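Local coordinates for neural-cadherin (Drosophila melanogaster, PDB 3UBF), which serves as a calcium-dependent cell-adhesion protein that preferentially binds its own kind between cells, this piece comprising three successive cadherin domains of the ectodomain, at residues Q114-L119 and K239-R244; P212-P217 and I246-K251; E225-K228 and D232-S235; F260-T265 and L288-T293; G267-A272 and L305-T310. One frame throughout, in Å; residues are numbered along the deposited sequence.

Interaction 1: Q114-L119 and K239-R244. With ZN (zinc ion), chain E.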
# COMPACT_ATOMS: atom_id res chain seq x y z
N GLN A 114 -0.51 5.34 15.34
CA GLN A 114 -0.49 6.00 16.64
C GLN A 114 -0.80 7.48 16.52
O GLN A 114 -0.32 8.15 15.62
CB GLN A 114 0.84 5.77 17.34
CG GLN A 114 0.99 4.34 17.83
CD GLN A 114 2.24 4.06 18.63
OE1 GLN A 114 2.44 2.93 19.06
NE2 GLN A 114 3.09 5.08 18.83
N ALA A 115 -1.64 7.96 17.42
CA ALA A 115 -2.00 9.36 17.52
C ALA A 115 -2.12 9.71 19.00
O ALA A 115 -2.09 8.83 19.87
CB ALA A 115 -3.32 9.61 16.83
N VAL A 116 -2.24 11.00 19.27
CA VAL A 116 -2.64 11.48 20.58
C VAL A 116 -3.90 12.33 20.42
O VAL A 116 -4.16 12.87 19.34
CB VAL A 116 -1.55 12.33 21.24
CG1 VAL A 116 -0.39 11.44 21.70
CG2 VAL A 116 -1.07 13.44 20.28
N VAL A 117 -4.68 12.43 21.49
CA VAL A 117 -5.80 13.37 21.49
C VAL A 117 -5.66 14.37 22.63
O VAL A 117 -5.51 13.99 23.79
CB VAL A 117 -7.17 12.65 21.56
CG1 VAL A 117 -7.27 11.77 22.81
CG2 VAL A 117 -8.30 13.67 21.52
N GLN A 118 -5.70 15.65 22.28
CA GLN A 118 -5.74 16.76 23.23
C GLN A 118 -6.77 16.44 24.32
O GLN A 118 -7.84 15.91 24.03
CB GLN A 118 -6.17 18.00 22.45
CG GLN A 118 -5.41 19.28 22.74
CD GLN A 118 -6.26 20.54 22.49
OE1 GLN A 118 -6.95 20.66 21.46
NE2 GLN A 118 -6.22 21.47 23.43
N LEU A 119 -6.45 16.74 25.58
CA LEU A 119 -7.34 16.34 26.68
C LEU A 119 -8.71 17.01 26.64
O LEU A 119 -9.71 16.41 27.02
CB LEU A 119 -6.69 16.57 28.04
CG LEU A 119 -5.46 15.71 28.32
CD1 LEU A 119 -5.02 15.85 29.76
CD2 LEU A 119 -5.72 14.23 27.95
N LYS A 239 9.13 9.61 15.62
CA LYS A 239 8.14 10.63 15.50
C LYS A 239 7.82 11.08 16.91
O LYS A 239 7.59 10.25 17.79
CB LYS A 239 6.90 10.07 14.82
CG LYS A 239 5.75 11.03 14.76
CD LYS A 239 4.55 10.40 14.12
CE LYS A 239 3.45 11.40 14.06
NZ LYS A 239 2.48 11.03 13.00
N SER A 240 7.83 12.39 17.12
CA SER A 240 7.40 12.94 18.39
C SER A 240 5.96 13.38 18.24
O SER A 240 5.65 14.25 17.42
CB SER A 240 8.29 14.12 18.80
OG SER A 240 7.70 14.84 19.86
N PHE A 241 5.08 12.78 19.03
CA PHE A 241 3.66 13.13 18.97
C PHE A 241 3.32 14.49 19.56
O PHE A 241 2.26 15.05 19.27
CB PHE A 241 2.82 12.01 19.57
CG PHE A 241 2.98 10.73 18.85
CD1 PHE A 241 3.93 9.81 19.27
CD2 PHE A 241 2.24 10.48 17.70
CE1 PHE A 241 4.12 8.64 18.58
CE2 PHE A 241 2.42 9.30 17.00
CZ PHE A 241 3.36 8.38 17.43
N ALA A 242 4.24 15.02 20.36
CA ALA A 242 4.14 16.37 20.89
C ALA A 242 4.88 17.35 19.99
O ALA A 242 5.03 18.51 20.31
CB ALA A 242 4.70 16.42 22.29
N ASP A 243 5.37 16.84 18.86
CA ASP A 243 6.13 17.62 17.89
C ASP A 243 7.32 18.33 18.54
O ASP A 243 7.69 19.46 18.18
CB ASP A 243 5.22 18.59 17.14
CG ASP A 243 5.67 18.83 15.73
OD1 ASP A 243 6.44 17.98 15.20
OD2 ASP A 243 5.26 19.87 15.15
N ARG A 244 7.94 17.63 19.49
CA ARG A 244 9.03 18.15 20.30
C ARG A 244 10.37 17.59 19.85
O ARG A 244 10.44 16.62 19.10
CB ARG A 244 8.78 17.81 21.77
ZN ZN E . 5.69 20.70 12.74
O HOH W 1 -0.26 10.89 15.02
O HOH W 2 6.80 18.89 12.81
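F241 lies along strand 113-117, its ring on Q114 and its CB beside V116, and its side chain makes nearly all of this contact. At the base, CB of F241 lies 3.9 Å from CG1 of V116. CG then turns away from the residue's own carbonyl carbon (chi1 -61°), which sends the ring along the strand toward Q114. CE2 comes 3.3 Å from the carbonyl O of Q114, approaching obliquely. CZ, at the far end, meets two parts of the Q114 side chain: CB at 3.6 Å and the amide NE2, also at 3.6 Å. The extended Q114 chain crosses the phenylalanine at about a right angle, its amide plane 45° from the ring. Water 1 sits at the ring edge, in plane, and donates to O of Q114 (2.8 Å); its link to NZ of K239 is weak. An alanine here removes the ring, and would probably strip Q114 of the surface its CB and amide pack on and open a gap between the domains. F241 lies in a type I turn from S240 to D243, whose D243 OD2 binds zinc at 2.6 Å. The turn follows strand 232-239 in the third cadherin domain and meets strand 113-117, an edge strand of the second domain paired with 201-207. R210 of the linker touches Q114, V116 and F241, and the joint is consistent with the calcium-free interdomain linkers known from this protein.

Interaction 2: P212-P217 and I246-K251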
# COMPACT_ATOMS: atom_id res chain seq x y z
N PRO A 212 7.68 8.75 21.94
CA PRO A 212 8.03 8.77 20.53
C PRO A 212 7.88 7.40 19.93
O PRO A 212 8.02 6.39 20.65
CB PRO A 212 9.52 9.13 20.54
CG PRO A 212 9.79 9.70 21.86
CD PRO A 212 8.84 9.03 22.79
N GLN A 213 7.57 7.35 18.64
CA GLN A 213 7.50 6.11 17.90
C GLN A 213 8.51 6.16 16.76
O GLN A 213 8.56 7.13 15.98
CB GLN A 213 6.11 5.87 17.35
CG GLN A 213 5.93 4.54 16.62
CD GLN A 213 4.53 4.38 16.07
OE1 GLN A 213 3.80 5.36 15.89
NE2 GLN A 213 4.13 3.15 15.81
N PHE A 214 9.32 5.11 16.68
CA PHE A 214 10.29 4.99 15.62
C PHE A 214 9.58 4.68 14.32
O PHE A 214 8.51 4.06 14.32
CB PHE A 214 11.31 3.91 15.97
CG PHE A 214 12.35 4.36 16.95
CD1 PHE A 214 12.28 3.98 18.29
CD2 PHE A 214 13.41 5.17 16.55
CE1 PHE A 214 13.25 4.40 19.22
CE2 PHE A 214 14.39 5.61 17.48
CZ PHE A 214 14.31 5.21 18.81
N TYR A 215 10.16 5.13 13.21
CA TYR A 215 9.58 4.90 11.87
C TYR A 215 9.71 3.47 11.39
O TYR A 215 9.07 3.07 10.42
CB TYR A 215 10.10 5.93 10.86
CG TYR A 215 9.25 7.17 10.86
CD1 TYR A 215 9.59 8.27 11.65
CD2 TYR A 215 8.08 7.24 10.11
CE1 TYR A 215 8.80 9.40 11.67
CE2 TYR A 215 7.28 8.36 10.12
CZ TYR A 215 7.65 9.44 10.92
OH TYR A 215 6.85 10.58 10.94
N MET A 216 10.54 2.68 12.07
CA MET A 216 10.59 1.23 11.87
C MET A 216 10.56 0.53 13.25
O MET A 216 11.17 1.03 14.20
CB MET A 216 11.86 0.81 11.13
CG MET A 216 12.24 1.71 9.99
SD MET A 216 12.15 0.88 8.43
CE MET A 216 13.17 -0.57 8.77
N PRO A 217 9.89 -0.64 13.35
CA PRO A 217 9.85 -1.35 14.62
C PRO A 217 11.21 -1.97 14.98
O PRO A 217 11.46 -2.25 16.16
CB PRO A 217 8.81 -2.42 14.37
CG PRO A 217 8.90 -2.69 12.92
CD PRO A 217 9.15 -1.36 12.30
N ILE A 246 13.69 15.61 19.45
CA ILE A 246 14.14 14.25 19.76
C ILE A 246 15.66 14.17 19.87
O ILE A 246 16.38 14.57 18.96
CB ILE A 246 13.66 13.25 18.69
CG1 ILE A 246 12.13 13.22 18.61
CG2 ILE A 246 14.25 11.84 18.95
CD1 ILE A 246 11.48 12.27 19.58
N ARG A 247 16.14 13.65 21.01
CA ARG A 247 17.56 13.33 21.19
C ARG A 247 17.78 11.82 21.09
O ARG A 247 17.16 11.04 21.82
CB ARG A 247 18.07 13.86 22.52
CG ARG A 247 19.54 13.49 22.80
CD ARG A 247 20.13 14.30 23.94
NE ARG A 247 21.49 14.75 23.63
CZ ARG A 247 21.78 15.88 22.99
NH1 ARG A 247 20.80 16.69 22.58
NH2 ARG A 247 23.04 16.21 22.75
N TYR A 248 18.66 11.41 20.18
CA TYR A 248 18.95 9.99 19.96
C TYR A 248 20.22 9.58 20.68
O TYR A 248 21.22 10.30 20.63
CB TYR A 248 19.11 9.67 18.47
CG TYR A 248 17.92 10.04 17.63
CD1 TYR A 248 17.88 11.24 16.94
CD2 TYR A 248 16.82 9.19 17.54
CE1 TYR A 248 16.78 11.59 16.17
CE2 TYR A 248 15.71 9.52 16.78
CZ TYR A 248 15.70 10.72 16.10
OH TYR A 248 14.61 11.07 15.35
N THR A 249 20.17 8.44 21.36
CA THR A 249 21.39 7.82 21.88
C THR A 249 21.50 6.38 21.43
O THR A 249 20.53 5.79 20.94
CB THR A 249 21.52 7.89 23.42
OG1 THR A 249 20.41 7.24 24.05
CG2 THR A 249 21.65 9.33 23.90
N LEU A 250 22.69 5.83 21.60
CA LEU A 250 23.06 4.53 21.06
C LEU A 250 23.95 3.79 22.05
O LEU A 250 25.02 4.27 22.42
CB LEU A 250 23.80 4.73 19.74
CG LEU A 250 24.24 3.49 18.97
CD1 LEU A 250 23.98 3.66 17.49
CD2 LEU A 250 25.71 3.16 19.24
N LYS A 251 23.49 2.62 22.48
CA LYS A 251 24.34 1.76 23.30
C LYS A 251 24.50 0.38 22.66
O LYS A 251 23.62 -0.08 21.93
CB LYS A 251 23.83 1.67 24.74
CG LYS A 251 22.66 0.72 24.96
CD LYS A 251 22.34 0.57 26.45
CE LYS A 251 20.92 0.03 26.64
NZ LYS A 251 19.93 0.85 25.86
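Y248 hydrogen-bonds through its OH to the backbone N of A238, and this fixes the far end of a ring whose edge meets F214. CE2 of F214 comes in at the edge of the tyrosine ring, near its plane, 4.2 Å from CE2 of Y248. The two aromatic side chains pass alongside, pointing opposite ways. With chi1 at -78°, the phenylalanine ring swings nearer to Y248 although its CB does not point there. On one face of the tyrosine ring sits CG2 of I246, 3.4 Å above the plane and offset toward the rim. The other branch of I246 reaches across to the proline: its CD1 lies 3.8 Å from CB of P212 and equally close to CG, so the methyl rests against two ring carbons. All four residues are buried, and the contact is purely apolar. Strand 213-214 is the edge of one sheet of the third cadherin domain, paired with 232-239, while strand 246-253 is the edge of the facing sheet, beside 285-294. F214 reaches into the space between them, where its ring also packs on I236, A238, A292 and V303, and P212 is held by a hydrogen bond from T301 OG1 to its carbonyl O.

Interaction 3: E225-K228 and D232-S235. With ZN (zinc ion), chain O; ZN (zinc ion), chain R.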
# COMPACT_ATOMS: atom_id res chain seq x y z
N GLU A 225 33.20 -4.54 5.28
CA GLU A 225 34.35 -4.39 6.14
C GLU A 225 35.08 -3.08 5.91
O GLU A 225 35.66 -2.51 6.85
CB GLU A 225 35.29 -5.57 5.86
CG GLU A 225 36.47 -5.70 6.78
CD GLU A 225 37.50 -6.64 6.20
OE1 GLU A 225 37.49 -6.82 4.97
OE2 GLU A 225 38.31 -7.21 6.97
N ASN A 226 35.07 -2.60 4.67
CA ASN A 226 35.84 -1.42 4.29
C ASN A 226 35.05 -0.11 4.31
O ASN A 226 35.49 0.89 3.74
CB ASN A 226 36.53 -1.64 2.93
CG ASN A 226 35.59 -1.48 1.73
OD1 ASN A 226 34.37 -1.69 1.82
ND2 ASN A 226 36.16 -1.10 0.59
N GLN A 227 33.87 -0.13 4.94
CA GLN A 227 33.08 1.08 5.17
C GLN A 227 34.00 2.19 5.71
O GLN A 227 34.79 1.94 6.63
CB GLN A 227 31.94 0.79 6.16
CG GLN A 227 30.92 1.91 6.35
CD GLN A 227 29.90 2.01 5.22
OE1 GLN A 227 29.52 1.00 4.60
NE2 GLN A 227 29.44 3.23 4.95
N LYS A 228 33.93 3.38 5.11
CA LYS A 228 34.84 4.47 5.48
C LYS A 228 34.49 5.01 6.86
O LYS A 228 33.32 5.19 7.19
CB LYS A 228 34.84 5.58 4.42
N ASP A 232 28.09 7.51 6.96
CA ASP A 232 26.74 7.20 7.39
C ASP A 232 26.42 5.75 7.08
O ASP A 232 26.70 5.27 5.99
CB ASP A 232 25.72 8.09 6.66
CG ASP A 232 25.96 9.58 6.89
OD1 ASP A 232 26.62 9.96 7.88
OD2 ASP A 232 25.48 10.38 6.05
N ILE A 233 25.82 5.07 8.06
CA ILE A 233 25.52 3.67 7.97
C ILE A 233 24.00 3.47 7.86
O ILE A 233 23.51 2.70 7.03
CB ILE A 233 26.09 2.93 9.20
CG1 ILE A 233 27.59 2.74 9.02
CG2 ILE A 233 25.41 1.57 9.46
CD1 ILE A 233 28.27 2.34 10.28
N ILE A 234 23.27 4.18 8.72
CA ILE A 234 21.82 4.08 8.73
C ILE A 234 21.25 5.33 9.40
O ILE A 234 21.90 5.91 10.28
CB ILE A 234 21.33 2.76 9.42
CG1 ILE A 234 19.81 2.61 9.33
CG2 ILE A 234 21.85 2.65 10.85
CD1 ILE A 234 19.32 1.18 9.46
N SER A 235 20.08 5.76 8.93
CA SER A 235 19.37 6.87 9.56
C SER A 235 18.21 6.33 10.36
O SER A 235 17.40 5.56 9.86
CB SER A 235 18.83 7.86 8.52
OG SER A 235 19.75 8.90 8.30
ZN ZN O . 38.84 -8.65 5.01
ZN ZN R . 26.23 12.55 6.66
O HOH W 3 40.31 -7.27 6.19
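Q227 meets D232 and I233 in two loose touches. The polar one brings NE2 of Q227 within 3.6 Å of the carbonyl O of D232, too far for a hydrogen bond; that amide nitrogen instead bonds to OG of S231, just before the strand. The apolar one sets CG of Q227 4.3 Å from CG1 of I233. The glutamine gets there with CG anti to the backbone N (chi1 -172°) and a bend at the next bond (chi2 78°) that folds the amide toward the strand. I233 and I234 both face V269 on the neighbouring strand, forming a classic beta bulge near the start of strand 232-239. I233 also packs on I223 and I307, at one end of the sandwich. Metal bonding flanks the contact. E225 grips a zinc ion with both carboxylate oxygens, OE1 at 2.3 Å and OE2 at 2.5 Å, while water 3, E278 and D311 bind the same ion. The glutamate belongs to a Pro-Glu-Asn sequence, which in cadherin domains generally supplies a ligand of the calcium sites between domains. A second zinc ion is bound by OD2 of D232 at 2.4 Å, on the surface.

Interaction 4: F260-T265 and L288-T293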
# COMPACT_ATOMS: atom_id res chain seq x y z
N PHE A 260 30.16 2.28 16.70
CA PHE A 260 29.23 3.16 16.04
C PHE A 260 28.86 4.30 16.97
O PHE A 260 28.94 4.17 18.20
CB PHE A 260 28.00 2.36 15.60
CG PHE A 260 28.33 1.13 14.80
CD1 PHE A 260 28.38 -0.12 15.41
CD2 PHE A 260 28.61 1.22 13.44
CE1 PHE A 260 28.71 -1.27 14.68
CE2 PHE A 260 28.94 0.08 12.70
CZ PHE A 260 28.98 -1.17 13.33
N ASN A 261 28.51 5.43 16.38
CA ASN A 261 27.81 6.46 17.12
C ASN A 261 26.59 6.92 16.33
O ASN A 261 26.39 6.50 15.19
CB ASN A 261 28.73 7.63 17.52
CG ASN A 261 29.63 8.10 16.38
OD1 ASN A 261 29.15 8.36 15.27
ND2 ASN A 261 30.92 8.22 16.65
N ILE A 262 25.76 7.73 16.96
CA ILE A 262 24.57 8.26 16.32
C ILE A 262 24.55 9.75 16.57
O ILE A 262 25.02 10.21 17.62
CB ILE A 262 23.28 7.60 16.87
CG1 ILE A 262 22.07 7.97 15.99
CG2 ILE A 262 23.07 7.97 18.35
CD1 ILE A 262 20.81 7.15 16.23
N GLY A 263 24.04 10.51 15.61
CA GLY A 263 23.89 11.95 15.75
C GLY A 263 22.79 12.26 16.73
O GLY A 263 21.65 11.84 16.52
N PRO A 264 23.11 12.99 17.82
CA PRO A 264 22.13 13.39 18.83
C PRO A 264 20.83 13.97 18.24
O PRO A 264 19.74 13.64 18.71
CB PRO A 264 22.87 14.47 19.62
CG PRO A 264 24.29 14.15 19.46
CD PRO A 264 24.45 13.53 18.10
N THR A 265 20.96 14.81 17.21
CA THR A 265 19.81 15.45 16.56
C THR A 265 19.45 14.76 15.25
O THR A 265 18.27 14.69 14.88
CB THR A 265 20.09 16.93 16.23
OG1 THR A 265 20.87 17.51 17.27
CG2 THR A 265 18.78 17.71 16.10
N LEU A 288 22.68 -3.32 18.75
CA LEU A 288 22.70 -2.00 19.34
C LEU A 288 21.29 -1.60 19.70
O LEU A 288 20.32 -2.10 19.11
CB LEU A 288 23.30 -1.00 18.35
CG LEU A 288 24.65 -1.37 17.71
CD1 LEU A 288 24.87 -0.60 16.42
CD2 LEU A 288 25.81 -1.14 18.68
N ILE A 289 21.17 -0.73 20.68
CA ILE A 289 19.88 -0.17 21.01
C ILE A 289 19.97 1.33 20.84
O ILE A 289 20.82 2.00 21.46
CB ILE A 289 19.42 -0.52 22.43
CG1 ILE A 289 19.22 -2.02 22.57
CG2 ILE A 289 18.11 0.20 22.75
CD1 ILE A 289 18.88 -2.48 23.99
N VAL A 290 19.11 1.85 19.97
CA VAL A 290 18.93 3.29 19.83
C VAL A 290 17.78 3.76 20.72
O VAL A 290 16.69 3.16 20.74
CB VAL A 290 18.71 3.72 18.37
CG1 VAL A 290 18.50 5.25 18.28
CG2 VAL A 290 19.89 3.28 17.50
N THR A 291 18.03 4.83 21.46
CA THR A 291 16.99 5.44 22.27
C THR A 291 16.64 6.81 21.70
O THR A 291 17.53 7.59 21.36
CB THR A 291 17.41 5.53 23.73
OG1 THR A 291 17.75 4.21 24.18
CG2 THR A 291 16.28 6.09 24.62
N ALA A 292 15.34 7.08 21.57
CA ALA A 292 14.82 8.41 21.26
C ALA A 292 14.28 9.06 22.53
O ALA A 292 13.38 8.53 23.18
CB ALA A 292 13.72 8.34 20.20
N THR A 293 14.82 10.23 22.87
CA THR A 293 14.44 10.92 24.09
C THR A 293 13.89 12.30 23.77
O THR A 293 14.51 13.07 23.05
CB THR A 293 15.64 11.03 25.03
OG1 THR A 293 16.19 9.72 25.22
CG2 THR A 293 15.24 11.61 26.38
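F260 and L288 have nearly equal first torsions (chi1 -52° and -51°) that set each CG beside its backbone N, and from there the two side chains cross at about a right angle. CD1 of L288 touches the ring obliquely, 3.7 Å from CD1 of F260 and 4.2 Å from its CG. Two residues on, I262 has CG1 anti to the backbone N (chi1 -169°) and runs out fully extended, pushing CD1 across to V290. That methyl falls 3.6 Å from CG1 of V290 and 4.2 Å from CG2, so it lies against both branches of the valine. The pairs belong to different sheets: strand 260-262 is the edge of one and strand 285-294 lies inside the other, so the contact spans the interior of the beta sandwich of a cadherin domain. The backbones run in much the same sense, and the CA atoms of I262 and V290 stand 8.3 Å apart, a spacing bridged by side chains alone. Further residues close around the two pairs. Y286 meets the F260 ring edge-to-face, and I307 covers both F260 and L288. V269 of the next strand packs on F260 and I262, while L250 lies against I262 and I236 against V290.

Interaction 5: G267-A272 and L305-T310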
# COMPACT_ATOMS: atom_id res chain seq x y z
N GLY A 267 19.99 11.60 14.09
CA GLY A 267 19.59 10.20 14.11
C GLY A 267 20.44 9.36 13.18
O GLY A 267 20.12 8.20 12.90
N ILE A 268 21.53 9.96 12.67
CA ILE A 268 22.38 9.28 11.72
C ILE A 268 23.44 8.49 12.45
O ILE A 268 24.21 9.06 13.24
CB ILE A 268 23.06 10.25 10.73
CG1 ILE A 268 22.02 11.06 9.94
CG2 ILE A 268 24.00 9.49 9.79
CD1 ILE A 268 22.63 12.10 8.99
N VAL A 269 23.46 7.19 12.20
CA VAL A 269 24.47 6.31 12.76
C VAL A 269 25.70 6.31 11.86
O VAL A 269 25.62 5.97 10.69
CB VAL A 269 23.92 4.87 12.93
CG1 VAL A 269 24.96 3.94 13.58
CG2 VAL A 269 22.66 4.89 13.76
N LYS A 270 26.84 6.70 12.41
CA LYS A 270 28.10 6.63 11.67
C LYS A 270 29.01 5.53 12.22
O LYS A 270 28.82 5.05 13.34
CB LYS A 270 28.82 7.98 11.66
CG LYS A 270 28.13 9.00 10.80
CD LYS A 270 28.81 10.35 10.87
CE LYS A 270 27.91 11.44 10.32
NZ LYS A 270 28.65 12.70 10.04
N LEU A 271 29.99 5.14 11.41
CA LEU A 271 31.05 4.25 11.85
C LEU A 271 32.12 5.04 12.57
O LEU A 271 32.67 6.00 12.02
CB LEU A 271 31.65 3.54 10.63
CG LEU A 271 32.72 2.47 10.88
CD1 LEU A 271 32.27 1.42 11.89
CD2 LEU A 271 33.11 1.81 9.57
N ALA A 272 32.42 4.66 13.81
CA ALA A 272 33.44 5.36 14.61
C ALA A 272 34.84 4.74 14.52
O ALA A 272 35.83 5.42 14.76
CB ALA A 272 33.00 5.44 16.06
N LEU A 305 18.84 -1.93 16.81
CA LEU A 305 19.61 -1.76 15.60
C LEU A 305 20.59 -2.93 15.51
O LEU A 305 21.35 -3.21 16.45
CB LEU A 305 20.32 -0.41 15.61
CG LEU A 305 21.34 -0.13 14.50
CD1 LEU A 305 20.73 -0.27 13.11
CD2 LEU A 305 21.93 1.26 14.68
N THR A 306 20.54 -3.62 14.38
CA THR A 306 21.42 -4.74 14.13
C THR A 306 22.32 -4.36 12.96
O THR A 306 21.82 -3.97 11.89
CB THR A 306 20.62 -6.01 13.85
OG1 THR A 306 19.74 -6.26 14.95
CG2 THR A 306 21.53 -7.21 13.67
N ILE A 307 23.63 -4.43 13.16
CA ILE A 307 24.57 -4.15 12.09
C ILE A 307 25.41 -5.38 11.78
O ILE A 307 26.18 -5.85 12.62
CB ILE A 307 25.49 -2.94 12.38
CG1 ILE A 307 24.64 -1.70 12.70
CG2 ILE A 307 26.45 -2.70 11.21
CD1 ILE A 307 25.43 -0.45 13.00
N ARG A 308 25.24 -5.89 10.58
CA ARG A 308 26.04 -6.99 10.08
C ARG A 308 27.18 -6.48 9.22
O ARG A 308 27.02 -5.56 8.41
CB ARG A 308 25.17 -7.95 9.29
CG ARG A 308 24.15 -8.68 10.14
CD ARG A 308 23.00 -9.24 9.30
NE ARG A 308 22.23 -10.26 10.03
CZ ARG A 308 21.11 -10.02 10.71
NH1 ARG A 308 20.59 -8.79 10.79
NH2 ARG A 308 20.50 -11.03 11.33
N VAL A 309 28.35 -7.09 9.41
CA VAL A 309 29.53 -6.77 8.64
C VAL A 309 29.83 -7.93 7.71
O VAL A 309 29.89 -9.08 8.13
CB VAL A 309 30.73 -6.49 9.56
CG1 VAL A 309 32.00 -6.17 8.76
CG2 VAL A 309 30.40 -5.34 10.51
N THR A 310 29.96 -7.62 6.42
CA THR A 310 30.36 -8.61 5.44
C THR A 310 31.82 -8.44 5.11
O THR A 310 32.37 -7.35 5.25
CB THR A 310 29.53 -8.53 4.13
OG1 THR A 310 29.81 -7.31 3.44
CG2 THR A 310 28.04 -8.63 4.43
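V269 and L305 face each other across the sandwich with their CA atoms 9.8 Å apart, on strands that run in roughly the same sense without sharing backbone bonds. Strand 268-271 follows G267, whose positive phi (75°) turns the chain into it; strand 305-310 is the latter half of a long strand that begins at 300. Both V269 and L305 direct their CB toward the opposite strand and meet tip to tip. The closest approach is CG2 of V269 to CD2 of L305, 3.8 Å, with CG1 of the valine 4.2 Å from the same methyl. L305 keeps CG anti to its backbone N (chi1 172°), which carries its branched end toward V269 in the packed interior between the sheets. I307, two residues further and on the same side of its strand, adds a looser touch: its CD1 is 4.5 Å from CG1 of V269. One valine thus spreads its two branches toward two residues of the opposite strand, all three buried. L250 reaches both V269 and L305 through its CD1, and I236 borders V269. Such end-on packing of aliphatic side chains between two sheets, with strand 268-271 inside one and strand 300-310 inside the other, is the hydrophobic core of the cadherin domain, a Greek-key beta sandwich.

In the fold
Interactions 2, 4 and 5 are buried, apolar contacts between the two sheets of the third cadherin domain; interaction 1 is partly buried at the joint with the second domain, and interaction 3 lies at the surface. Interactions 2 and 4 are neighbours, centres about 7 Å apart, because strands 246-253 and 285-294 pair side by side, with R247 N to T293 O at 2.7 Å. Interactions 3 and 5 share the pairing of strands 232-239 and 268-271. Interaction 1 touches interaction 2 where K239 N meets Q213 O at 2.6 Å. Zinc ligands and water contribute to interactions 1 and 3, whereas the interior contacts rely on methyl groups and rings.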